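Local coordinates for hypothetical protein Llacc01001955 (Lactococcus lactis, PDB 1ZUJ) that probably binds DNA through an N-terminal helix and helps protect the cell against oxidative stress as a twelve-subunit Dps protein of the ferritin-like family, at residues K23-A28 / E81-P86. Residues are numbered along the deposited sequence; the frame is centred on the assembly and turned at random.
Sequences KPTAGA and ENELVP
Glu-83 reaches across to Thr-25 at one end of the four-helix bundle of this Dps subunit, tying the loop that follows helix 54-80 to the N-terminus of helix 26-50. The two side chains come from opposite directions, and Thr-25 OG1 donates a hydrogen bond of 2.7 Å to Glu-83 OE1, on the syn lone pair of that oxygen. The threonine is set for this because OG1 lies anti to its own backbone N (chi1 -168°); it occupies the N-cap position, yet its hydroxyl is spent on the neighbouring loop rather than on the first turn of its helix. Glutamate suits the partner site: its chain, bent at chi2 (-101°), is long enough to span the gap, and OE1 also takes a salt bridge from Lys-140. The carboxylate lies beside Gly-27, with Glu-83 OE2 3.9 Å from Gly-27 CA; a CB on this residue would point toward the loop, which is consistent with a glycine here. With an alanine in place of Glu-83, the Thr-25 hydroxyl and the Lys-140 amine would probably lose their shared acceptor, and a gap would be likely to open beside Gly-27. Next along the loop, Leu-84 does not aim its CB at the helix, but its branched chain is long enough to bring one methyl in, Leu-84 CD1 lying 3.6 Å from Gly-27 O.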
ATOM      1  N   LYS A  23      14.951  -1.881  49.308  1.00 85.09           N
ATOM      2  CA  LYS A  23      15.886  -0.832  48.911  1.00 84.27           C
ATOM      3  C   LYS A  23      15.801  -0.881  47.390  1.00 82.93           C
ATOM      4  O   LYS A  23      16.494  -1.707  46.783  1.00 82.60           O
ATOM      5  CB  LYS A  23      17.313  -1.126  49.410  1.00 84.62           C
ATOM      6  CG  LYS A  23      17.641  -0.591  50.840  1.00 85.13           C
ATOM      7  CD  LYS A  23      19.168  -0.358  51.038  1.00 85.37           C
ATOM      8  CE  LYS A  23      19.637  -0.632  52.478  1.00 85.24           C
ATOM      9  NZ  LYS A  23      20.607  -1.762  52.550  1.00 84.34           N
ATOM     10  N   PRO A  24      14.947  -0.029  46.786  1.00 81.53           N
ATOM     11  CA  PRO A  24      14.330  -0.338  45.479  1.00 80.49           C
ATOM     12  C   PRO A  24      15.249  -0.265  44.265  1.00 79.52           C
ATOM     13  O   PRO A  24      15.920   0.746  44.047  1.00 79.15           O
ATOM     14  CB  PRO A  24      13.193   0.694  45.352  1.00 80.37           C
ATOM     15  CG  PRO A  24      13.171   1.462  46.635  1.00 80.79           C
ATOM     16  CD  PRO A  24      14.523   1.300  47.271  1.00 81.48           C
ATOM     17  N   THR A  25      15.279  -1.363  43.510  1.00 78.60           N
ATOM     18  CA  THR A  25      15.885  -1.415  42.180  1.00 77.93           C
ATOM     19  C   THR A  25      14.913  -0.740  41.196  1.00 77.25           C
ATOM     20  O   THR A  25      13.789  -0.381  41.568  1.00 76.88           O
ATOM     21  CB  THR A  25      16.240  -2.927  41.786  1.00 77.81           C
ATOM     22  OG1 THR A  25      17.075  -2.987  40.624  1.00 78.31           O
ATOM     23  CG2 THR A  25      15.044  -3.735  41.361  1.00 77.15           C
ATOM     24  N   ALA A  26      15.342  -0.564  39.952  1.00 76.55           N
ATOM     25  CA  ALA A  26      14.485   0.034  38.935  1.00 76.10           C
ATOM     26  C   ALA A  26      13.441  -0.998  38.560  1.00 75.58           C
ATOM     27  O   ALA A  26      12.236  -0.732  38.658  1.00 75.69           O
ATOM     28  CB  ALA A  26      15.286   0.442  37.713  1.00 76.05           C
ATOM     29  N   GLY A  27      13.923  -2.185  38.182  1.00 74.78           N
ATOM     30  CA  GLY A  27      13.085  -3.284  37.728  1.00 74.42           C
ATOM     31  C   GLY A  27      12.139  -3.917  38.736  1.00 74.13           C
ATOM     32  O   GLY A  27      11.394  -4.842  38.388  1.00 73.78           O
ATOM     33  N   ALA A  28      12.170  -3.431  39.976  1.00 74.02           N
ATOM     34  CA  ALA A  28      11.246  -3.878  41.008  1.00 74.02           C
ATOM     35  C   ALA A  28      10.059  -2.948  41.037  1.00 73.97           C
ATOM     36  O   ALA A  28       8.921  -3.414  40.970  1.00 74.09           O
ATOM     37  CB  ALA A  28      11.904  -3.912  42.359  1.00 74.03           C
ATOM     38  N   GLU A  81      18.455  -5.402  29.840  1.00 77.67           N
ATOM     39  CA  GLU A  81      19.319  -4.923  30.939  1.00 77.72           C
ATOM     40  C   GLU A  81      19.443  -5.956  32.090  1.00 77.60           C
ATOM     41  O   GLU A  81      19.216  -5.613  33.261  1.00 77.91           O
ATOM     42  CB  GLU A  81      18.784  -3.584  31.496  1.00 77.72           C
ATOM     43  CG  GLU A  81      19.180  -2.349  30.684  1.00 77.72           C
ATOM     44  CD  GLU A  81      20.317  -1.544  31.304  1.00 77.70           C
ATOM     45  OE1 GLU A  81      20.596  -1.723  32.504  1.00 77.85           O
ATOM     46  OE2 GLU A  81      20.944  -0.726  30.590  1.00 77.41           O
ATOM     47  N   ASN A  82      19.840  -7.191  31.754  1.00 77.17           N
ATOM     48  CA  ASN A  82      19.669  -8.378  32.624  1.00 76.76           C
ATOM     49  C   ASN A  82      18.977  -8.142  33.979  1.00 76.32           C
ATOM     50  O   ASN A  82      19.640  -8.078  35.013  1.00 76.50           O
ATOM     51  CB  ASN A  82      21.006  -9.108  32.844  1.00 76.65           C
ATOM     52  CG  ASN A  82      20.811 -10.537  33.342  1.00 76.43           C
ATOM     53  OD1 ASN A  82      21.253 -11.502  32.709  1.00 75.38           O
ATOM     54  ND2 ASN A  82      20.123 -10.678  34.474  1.00 76.07           N
ATOM     55  N   GLU A  83      17.649  -8.025  33.956  1.00 75.68           N
ATOM     56  CA  GLU A  83      16.854  -7.851  35.171  1.00 75.33           C
ATOM     57  C   GLU A  83      15.663  -8.811  35.196  1.00 75.15           C
ATOM     58  O   GLU A  83      15.327  -9.436  34.193  1.00 75.05           O
ATOM     59  CB  GLU A  83      16.377  -6.399  35.305  1.00 75.18           C
ATOM     60  CG  GLU A  83      17.221  -5.544  36.247  1.00 75.15           C
ATOM     61  CD  GLU A  83      16.602  -5.336  37.633  1.00 75.24           C
ATOM     62  OE1 GLU A  83      17.022  -4.370  38.308  1.00 74.84           O
ATOM     63  OE2 GLU A  83      15.713  -6.121  38.065  1.00 74.44           O
ATOM     64  N   LEU A  84      15.043  -8.935  36.362  1.00 75.08           N
ATOM     65  CA  LEU A  84      13.875  -9.793  36.512  1.00 75.20           C
ATOM     66  C   LEU A  84      12.659  -9.100  35.907  1.00 74.84           C
ATOM     67  O   LEU A  84      12.548  -7.871  35.945  1.00 74.80           O
ATOM     68  CB  LEU A  84      13.635 -10.189  37.997  1.00 75.47           C
ATOM     69  CG  LEU A  84      12.575  -9.561  38.949  1.00 76.08           C
ATOM     70  CD1 LEU A  84      12.822  -8.061  39.241  1.00 76.32           C
ATOM     71  CD2 LEU A  84      11.113  -9.799  38.501  1.00 76.22           C
ATOM     72  N   VAL A  85      11.759  -9.902  35.343  1.00 74.36           N
ATOM     73  CA  VAL A  85      10.472  -9.419  34.853  1.00 73.98           C
ATOM     74  C   VAL A  85       9.400 -10.417  35.272  1.00 73.45           C
ATOM     75  O   VAL A  85       9.561 -11.616  35.059  1.00 73.42           O
ATOM     76  CB  VAL A  85      10.457  -9.271  33.290  1.00 74.10           C
ATOM     77  CG1 VAL A  85       9.089  -8.830  32.780  1.00 73.66           C
ATOM     78  CG2 VAL A  85      11.522  -8.285  32.826  1.00 74.20           C
ATOM     79  N   PRO A  86       8.318  -9.940  35.872  1.00 73.10           N
ATOM     80  CA  PRO A  86       7.130 -10.775  36.104  1.00 73.04           C
ATOM     81  C   PRO A  86       6.681 -11.569  34.867  1.00 73.01           C
ATOM     82  O   PRO A  86       6.974 -11.185  33.737  1.00 72.99           O
ATOM     83  CB  PRO A  86       6.066  -9.753  36.506  1.00 72.87           C
ATOM     84  CG  PRO A  86       6.824  -8.663  37.152  1.00 72.96           C
ATOM     85  CD  PRO A  86       8.149  -8.587  36.428  1.00 73.15           C
TER